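Local coordinates for Tas1 (Pseudomonas aeruginosa, PDB 6OX6), which pyrophosphorylates adenosine nucleotides to (p)ppApp as a type VI secretion toxin, draining ADP and ATP from competitor bacteria, at residues V252-V266 and T351-Q363. Sequence-based numbering, arbitrary orientation.
Sequences VYGKAPAAKAEIDAV and TMNTKAGIPGEIQ. With ACT (acetate ion), chain I.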
ATOM      1  N   VAL A 252      -3.424  19.974   8.387  1.00 58.22           N
ATOM      2  CA  VAL A 252      -3.144  19.080   7.268  1.00 48.10           C
ATOM      3  C   VAL A 252      -4.427  18.746   6.518  1.00 52.58           C
ATOM      4  O   VAL A 252      -4.477  18.816   5.282  1.00 53.63           O
ATOM      5  CB  VAL A 252      -2.429  17.807   7.749  1.00 52.99           C
ATOM      6  CG1 VAL A 252      -2.428  16.773   6.630  1.00 50.59           C
ATOM      7  CG2 VAL A 252      -0.998  18.121   8.166  1.00 48.22           C
ATOM      8  N   TYR A 253      -5.491  18.403   7.252  1.00 50.50           N
ATOM      9  CA  TYR A 253      -6.730  17.946   6.618  1.00 51.06           C
ATOM     10  C   TYR A 253      -7.287  18.960   5.621  1.00 52.65           C
ATOM     11  O   TYR A 253      -7.865  18.562   4.600  1.00 50.61           O
ATOM     12  CB  TYR A 253      -7.774  17.628   7.686  1.00 50.36           C
ATOM     13  CG  TYR A 253      -8.893  16.701   7.228  1.00 53.14           C
ATOM     14  CD1 TYR A 253     -10.096  17.219   6.769  1.00 52.08           C
ATOM     15  CD2 TYR A 253      -8.746  15.304   7.269  1.00 53.04           C
ATOM     16  CE1 TYR A 253     -11.127  16.393   6.355  1.00 52.36           C
ATOM     17  CE2 TYR A 253      -9.769  14.464   6.856  1.00 53.76           C
ATOM     18  CZ  TYR A 253     -10.968  15.018   6.401  1.00 55.81           C
ATOM     19  OH  TYR A 253     -12.009  14.206   5.987  1.00 54.69           O
ATOM     20  N   GLY A 254      -7.096  20.266   5.872  1.00 53.97           N
ATOM     21  CA  GLY A 254      -7.690  21.282   5.019  1.00 50.91           C
ATOM     22  C   GLY A 254      -7.033  21.430   3.663  1.00 55.20           C
ATOM     23  O   GLY A 254      -7.631  22.023   2.751  1.00 49.12           O
ATOM     24  N   LYS A 255      -5.813  20.907   3.502  1.00 49.17           N
ATOM     25  CA  LYS A 255      -5.214  20.921   2.176  1.00 52.33           C
ATOM     26  C   LYS A 255      -5.680  19.757   1.313  1.00 51.03           C
ATOM     27  O   LYS A 255      -5.333  19.704   0.125  1.00 52.35           O
ATOM     28  CB  LYS A 255      -3.679  20.925   2.269  1.00 57.19           C
ATOM     29  CG  LYS A 255      -3.087  22.099   3.075  1.00 62.30           C
ATOM     30  CD  LYS A 255      -2.410  21.633   4.361  1.00 66.61           C
ATOM     31  CE  LYS A 255      -1.450  22.684   4.922  1.00 69.18           C
ATOM     32  NZ  LYS A 255      -1.980  24.047   4.709  1.00 71.86           N
ATOM     33  N   ALA A 256      -6.466  18.840   1.863  1.00 52.55           N
ATOM     34  CA  ALA A 256      -6.785  17.600   1.153  1.00 51.09           C
ATOM     35  C   ALA A 256      -7.657  17.850  -0.078  1.00 51.38           C
ATOM     36  O   ALA A 256      -7.386  17.265  -1.138  1.00 49.10           O
ATOM     37  CB  ALA A 256      -7.430  16.599   2.116  1.00 49.50           C
ATOM     38  N   PRO A 257      -8.691  18.718  -0.009  1.00 54.31           N
ATOM     39  CA  PRO A 257      -9.412  19.071  -1.249  1.00 51.62           C
ATOM     40  C   PRO A 257      -8.518  19.617  -2.356  1.00 50.56           C
ATOM     41  O   PRO A 257      -8.680  19.228  -3.520  1.00 49.28           O
ATOM     42  CB  PRO A 257     -10.430  20.115  -0.767  1.00 51.36           C
ATOM     43  CG  PRO A 257     -10.707  19.742   0.636  1.00 51.89           C
ATOM     44  CD  PRO A 257      -9.386  19.249   1.183  1.00 53.65           C
ATOM     45  N   ALA A 258      -7.573  20.502  -2.036  1.00 52.47           N
ATOM     46  CA  ALA A 258      -6.682  21.008  -3.076  1.00 54.55           C
ATOM     47  C   ALA A 258      -5.728  19.923  -3.568  1.00 56.12           C
ATOM     48  O   ALA A 258      -5.379  19.888  -4.756  1.00 57.22           O
ATOM     49  CB  ALA A 258      -5.887  22.205  -2.561  1.00 57.37           C
ATOM     50  N   ALA A 259      -5.266  19.046  -2.672  1.00 55.41           N
ATOM     51  CA  ALA A 259      -4.421  17.949  -3.141  1.00 55.71           C
ATOM     52  C   ALA A 259      -5.218  17.013  -4.039  1.00 46.24           C
ATOM     53  O   ALA A 259      -4.721  16.565  -5.083  1.00 46.08           O
ATOM     54  CB  ALA A 259      -3.814  17.205  -1.959  1.00 45.99           C
ATOM     55  N   LYS A 260      -6.489  16.781  -3.692  1.00 52.63           N
ATOM     56  CA  LYS A 260      -7.339  15.931  -4.518  1.00 46.36           C
ATOM     57  C   LYS A 260      -7.454  16.489  -5.929  1.00 49.92           C
ATOM     58  O   LYS A 260      -7.176  15.792  -6.913  1.00 46.68           O
ATOM     59  CB  LYS A 260      -8.717  15.784  -3.877  1.00 46.73           C
ATOM     60  CG  LYS A 260      -9.639  14.841  -4.634  1.00 50.93           C
ATOM     61  CD  LYS A 260     -11.090  15.163  -4.366  1.00 59.72           C
ATOM     62  CE  LYS A 260     -12.007  14.065  -4.868  1.00 62.30           C
ATOM     63  NZ  LYS A 260     -11.764  13.664  -6.289  1.00 61.32           N
ATOM     64  N   ALA A 261      -7.827  17.771  -6.044  1.00 49.86           N
ATOM     65  CA  ALA A 261      -7.936  18.394  -7.356  1.00 50.81           C
ATOM     66  C   ALA A 261      -6.642  18.236  -8.132  1.00 50.51           C
ATOM     67  O   ALA A 261      -6.655  17.909  -9.324  1.00 53.04           O
ATOM     68  CB  ALA A 261      -8.294  19.880  -7.211  1.00 52.77           C
ATOM     69  N   GLU A 262      -5.509  18.434  -7.462  1.00 47.68           N
ATOM     70  CA  GLU A 262      -4.228  18.326  -8.142  1.00 50.21           C
ATOM     71  C   GLU A 262      -3.964  16.901  -8.629  1.00 50.41           C
ATOM     72  O   GLU A 262      -3.635  16.691  -9.802  1.00 49.82           O
ATOM     73  CB  GLU A 262      -3.122  18.806  -7.208  1.00 58.79           C
ATOM     74  CG  GLU A 262      -1.797  19.011  -7.885  1.00 62.99           C
ATOM     75  CD  GLU A 262      -0.834  19.799  -7.015  1.00 62.51           C
ATOM     76  OE1 GLU A 262      -1.298  20.489  -6.071  1.00 63.61           O
ATOM     77  OE2 GLU A 262       0.383  19.707  -7.269  1.00 59.13           O
ATOM     78  N   ILE A 263      -4.093  15.899  -7.748  1.00 49.88           N
ATOM     79  CA  ILE A 263      -3.787  14.550  -8.220  1.00 45.62           C
ATOM     80  C   ILE A 263      -4.853  14.066  -9.203  1.00 53.41           C
ATOM     81  O   ILE A 263      -4.547  13.302 -10.133  1.00 49.43           O
ATOM     82  CB  ILE A 263      -3.587  13.550  -7.058  1.00 51.01           C
ATOM     83  CG1 ILE A 263      -4.821  13.456  -6.142  1.00 48.81           C
ATOM     84  CG2 ILE A 263      -2.291  13.872  -6.262  1.00 44.80           C
ATOM     85  CD1 ILE A 263      -4.711  12.274  -5.147  1.00 44.33           C
ATOM     86  N   ASP A 264      -6.111  14.506  -9.035  1.00 52.72           N
ATOM     87  CA  ASP A 264      -7.151  14.128  -9.994  1.00 54.30           C
ATOM     88  C   ASP A 264      -6.906  14.736 -11.371  1.00 51.67           C
ATOM     89  O   ASP A 264      -7.197  14.097 -12.390  1.00 49.35           O
ATOM     90  CB  ASP A 264      -8.534  14.533  -9.489  1.00 56.80           C
ATOM     91  CG  ASP A 264      -9.091  13.574  -8.441  1.00 60.19           C
ATOM     92  OD1 ASP A 264      -8.428  12.553  -8.115  1.00 59.10           O
ATOM     93  OD2 ASP A 264     -10.217  13.845  -7.949  1.00 62.24           O
ATOM     94  N   ALA A 265      -6.362  15.953 -11.432  1.00 51.74           N
ATOM     95  CA  ALA A 265      -6.057  16.545 -12.730  1.00 55.33           C
ATOM     96  C   ALA A 265      -4.972  15.750 -13.456  1.00 55.75           C
ATOM     97  O   ALA A 265      -5.127  15.399 -14.633  1.00 58.00           O
ATOM     98  CB  ALA A 265      -5.654  18.015 -12.560  1.00 49.34           C
ATOM     99  N   VAL A 266      -3.873  15.422 -12.762  1.00 53.01           N
ATOM    100  CA  VAL A 266      -2.811  14.663 -13.421  1.00 51.46           C
ATOM    101  C   VAL A 266      -3.271  13.237 -13.723  1.00 50.20           C
ATOM    102  O   VAL A 266      -2.939  12.671 -14.773  1.00 46.97           O
ATOM    103  CB  VAL A 266      -1.521  14.695 -12.578  1.00 57.05           C
ATOM    104  CG1 VAL A 266      -1.827  14.380 -11.147  1.00 59.06           C
ATOM    105  CG2 VAL A 266      -0.497  13.690 -13.099  1.00 56.79           C
ATOM    106  N   THR A 351       3.192   8.100  -4.665  1.00 31.85           N
ATOM    107  CA  THR A 351       2.885   9.178  -3.745  1.00 32.84           C
ATOM    108  C   THR A 351       3.344  10.464  -4.387  1.00 38.94           C
ATOM    109  O   THR A 351       4.510  10.570  -4.794  1.00 41.20           O
ATOM    110  CB  THR A 351       3.600   8.989  -2.405  1.00 38.66           C
ATOM    111  OG1 THR A 351       3.257   7.711  -1.866  1.00 38.79           O
ATOM    112  CG2 THR A 351       3.209  10.096  -1.423  1.00 38.79           C
HETATM  113  N   MSE A 352       2.474  11.462  -4.434  1.00 40.61           N
HETATM  114  CA  MSE A 352       2.837  12.734  -5.016  1.00 44.39           C
HETATM  115  C   MSE A 352       2.750  13.845  -4.019  1.00 44.30           C
HETATM  116  O   MSE A 352       1.716  13.982  -3.342  1.00 43.68           O
HETATM  117  CB  MSE A 352       1.850  13.087  -6.117  1.00 50.24           C
HETATM  118  CG  MSE A 352       2.106  12.304  -7.390  1.00 52.59           C
HETATM  119 SE   MSE A 352       2.361  13.564  -8.878  0.43 58.82          SE
HETATM  120  CE  MSE A 352       3.662  14.729  -7.972  1.00 62.08           C
ATOM    121  N   ASN A 353       3.812  14.629  -3.886  1.00 46.51           N
ATOM    122  CA  ASN A 353       3.769  15.795  -3.006  1.00 52.61           C
ATOM    123  C   ASN A 353       3.151  16.950  -3.789  1.00 54.37           C
ATOM    124  O   ASN A 353       3.779  17.502  -4.696  1.00 55.85           O
ATOM    125  CB  ASN A 353       5.160  16.152  -2.493  1.00 60.87           C
ATOM    126  CG  ASN A 353       5.664  15.186  -1.427  1.00 66.49           C
ATOM    127  OD1 ASN A 353       4.872  14.490  -0.793  1.00 67.38           O
ATOM    128  ND2 ASN A 353       6.984  15.158  -1.207  1.00 68.37           N
ATOM    129  N   THR A 354       1.919  17.311  -3.456  1.00 54.61           N
ATOM    130  CA  THR A 354       1.192  18.285  -4.254  1.00 53.15           C
ATOM    131  C   THR A 354       1.493  19.700  -3.794  1.00 56.64           C
ATOM    132  O   THR A 354       1.928  19.936  -2.665  1.00 58.23           O
ATOM    133  CB  THR A 354      -0.306  18.071  -4.146  1.00 47.62           C
ATOM    134  OG1 THR A 354      -0.684  18.195  -2.770  1.00 45.84           O
ATOM    135  CG2 THR A 354      -0.666  16.673  -4.623  1.00 46.48           C
ATOM    136  N   LYS A 355       1.182  20.653  -4.679  1.00 60.03           N
ATOM    137  CA  LYS A 355       1.386  22.071  -4.401  1.00 61.39           C
ATOM    138  C   LYS A 355       0.704  22.519  -3.119  1.00 60.38           C
ATOM    139  O   LYS A 355       1.158  23.488  -2.496  1.00 61.57           O
ATOM    140  CB  LYS A 355       0.885  22.902  -5.581  1.00 65.21           C
ATOM    141  CG  LYS A 355       1.803  22.824  -6.785  1.00 70.96           C
ATOM    142  CD  LYS A 355       1.509  23.914  -7.809  1.00 77.00           C
ATOM    143  CE  LYS A 355       1.073  23.327  -9.153  1.00 79.95           C
ATOM    144  NZ  LYS A 355      -0.328  22.778  -9.104  1.00 78.43           N
ATOM    145  N   ALA A 356      -0.355  21.831  -2.694  1.00 55.61           N
ATOM    146  CA  ALA A 356      -1.036  22.204  -1.461  1.00 53.62           C
ATOM    147  C   ALA A 356      -0.260  21.824  -0.206  1.00 53.69           C
ATOM    148  O   ALA A 356      -0.697  22.176   0.898  1.00 54.25           O
ATOM    149  CB  ALA A 356      -2.421  21.565  -1.413  1.00 53.98           C
ATOM    150  N   GLY A 357       0.858  21.104  -0.342  1.00 52.70           N
ATOM    151  CA  GLY A 357       1.708  20.793   0.785  1.00 53.11           C
ATOM    152  C   GLY A 357       1.416  19.488   1.485  1.00 52.97           C
ATOM    153  O   GLY A 357       1.882  19.291   2.617  1.00 52.12           O
ATOM    154  N   ILE A 358       0.634  18.603   0.874  1.00 53.95           N
ATOM    155  CA  ILE A 358       0.416  17.267   1.426  1.00 49.85           C
ATOM    156  C   ILE A 358       0.528  16.256   0.297  1.00 43.02           C
ATOM    157  O   ILE A 358       0.411  16.598  -0.892  1.00 42.31           O
ATOM    158  CB  ILE A 358      -0.957  17.141   2.126  1.00 50.33           C
ATOM    159  CG1 ILE A 358      -2.080  17.252   1.107  1.00 48.27           C
ATOM    160  CG2 ILE A 358      -1.072  18.108   3.305  1.00 45.33           C
ATOM    161  CD1 ILE A 358      -3.234  16.358   1.439  1.00 50.57           C
ATOM    162  N   PRO A 359       0.772  14.999   0.636  1.00 41.64           N
ATOM    163  CA  PRO A 359       0.914  13.975  -0.402  1.00 46.53           C
ATOM    164  C   PRO A 359      -0.429  13.511  -0.951  1.00 42.82           C
ATOM    165  O   PRO A 359      -1.455  13.495  -0.262  1.00 40.88           O
ATOM    166  CB  PRO A 359       1.658  12.833   0.312  1.00 42.45           C
ATOM    167  CG  PRO A 359       2.295  13.475   1.515  1.00 45.21           C
ATOM    168  CD  PRO A 359       1.321  14.568   1.927  1.00 46.02           C
ATOM    169  N   GLY A 360      -0.421  13.184  -2.236  1.00 42.89           N
ATOM    170  CA  GLY A 360      -1.534  12.502  -2.864  1.00 44.35           C
ATOM    171  C   GLY A 360      -1.088  11.114  -3.285  1.00 36.51           C
ATOM    172  O   GLY A 360       0.082  10.900  -3.598  1.00 38.16           O
ATOM    173  N   GLU A 361      -2.023  10.176  -3.273  1.00 35.79           N
ATOM    174  CA  GLU A 361      -1.774   8.790  -3.671  1.00 40.32           C
ATOM    175  C   GLU A 361      -2.415   8.513  -5.025  1.00 37.10           C
ATOM    176  O   GLU A 361      -3.612   8.739  -5.199  1.00 34.63           O
ATOM    177  CB  GLU A 361      -2.338   7.799  -2.649  1.00 41.28           C
ATOM    178  CG  GLU A 361      -2.378   6.359  -3.176  1.00 44.98           C
ATOM    179  CD  GLU A 361      -3.075   5.358  -2.234  1.00 53.00           C
ATOM    180  OE1 GLU A 361      -4.318   5.143  -2.359  1.00 57.55           O
ATOM    181  OE2 GLU A 361      -2.375   4.769  -1.374  1.00 54.03           O
ATOM    182  N   ILE A 362      -1.634   8.003  -5.976  1.00 33.85           N
ATOM    183  CA  ILE A 362      -2.188   7.563  -7.256  1.00 35.93           C
ATOM    184  C   ILE A 362      -1.778   6.114  -7.509  1.00 34.58           C
ATOM    185  O   ILE A 362      -0.591   5.823  -7.708  1.00 32.53           O
ATOM    186  CB  ILE A 362      -1.744   8.446  -8.423  1.00 34.32           C
ATOM    187  CG1 ILE A 362      -2.200   9.884  -8.220  1.00 35.64           C
ATOM    188  CG2 ILE A 362      -2.358   7.903  -9.683  1.00 39.45           C
ATOM    189  CD1 ILE A 362      -1.629  10.851  -9.263  1.00 41.25           C
ATOM    190  N   GLN A 363      -2.753   5.218  -7.554  1.00 34.04           N
ATOM    191  CA  GLN A 363      -2.493   3.816  -7.849  1.00 31.92           C
ATOM    192  C   GLN A 363      -2.802   3.530  -9.307  1.00 32.77           C
ATOM    193  O   GLN A 363      -3.661   4.174  -9.909  1.00 35.02           O
ATOM    194  CB  GLN A 363      -3.350   2.902  -6.985  1.00 31.06           C
ATOM    195  CG  GLN A 363      -3.046   2.975  -5.524  1.00 32.94           C
ATOM    196  CD  GLN A 363      -3.880   1.989  -4.769  1.00 38.17           C
ATOM    197  OE1 GLN A 363      -5.040   2.244  -4.464  1.00 46.97           O
ATOM    198  NE2 GLN A 363      -3.324   0.833  -4.522  1.00 35.91           N
TER
HETATM  199  C   ACT I 507      -6.053  -1.436  -6.147  1.00 66.35           C
HETATM  200  O   ACT I 507      -5.589  -1.593  -4.979  1.00 65.83           O
HETATM  201  OXT ACT I 507      -7.254  -1.521  -6.538  1.00 65.12           O
HETATM  202  CH3 ACT I 507      -4.976  -1.082  -7.254  1.00 66.03           C
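With I263 over G360, helix 256-266 packs on one face of the mixed five-stranded sheet, over the beta hairpin of strands 347-353 and 359-365, its axis 8.3 Å from that of strand 359-363 and turned 38° from its direction. The hairpin's connection, with a type I turn from T354 to G357, lies against the first two turns of the helix. E262, its CG anti to the backbone N (chi1 -168°) and the chain extended beyond, sends its carboxylate across T354 to the backbone of K355. OE2 takes the N-H of K355 on its syn side at 2.9 Å, nearly straight at 169°; the bond to OE1 is weak. K355 NZ also makes a long salt bridge, 3.6 Å, to the same OE2. I358 packs its branches against V252, A256 and A259: its CG1 lies 3.5 Å from A259 CB, while CG2 meets V252 CG1. A258 and A356 touch methyl to methyl, CB to CB at 3.7 Å. Farther along, I263 sets CG2 between T354 CG2 and the backbone of G360, 3.7 Å from G360 CA, where glycine has no side chain to bar the methyl. I362 CD1 touches both I263 CB and V266 CG1, each at 4.0 Å. Inside the hairpin the carbonyl O of I358 accepts two donors, the backbone N of T354 and, at 2.7 Å, its hydroxyl OG1.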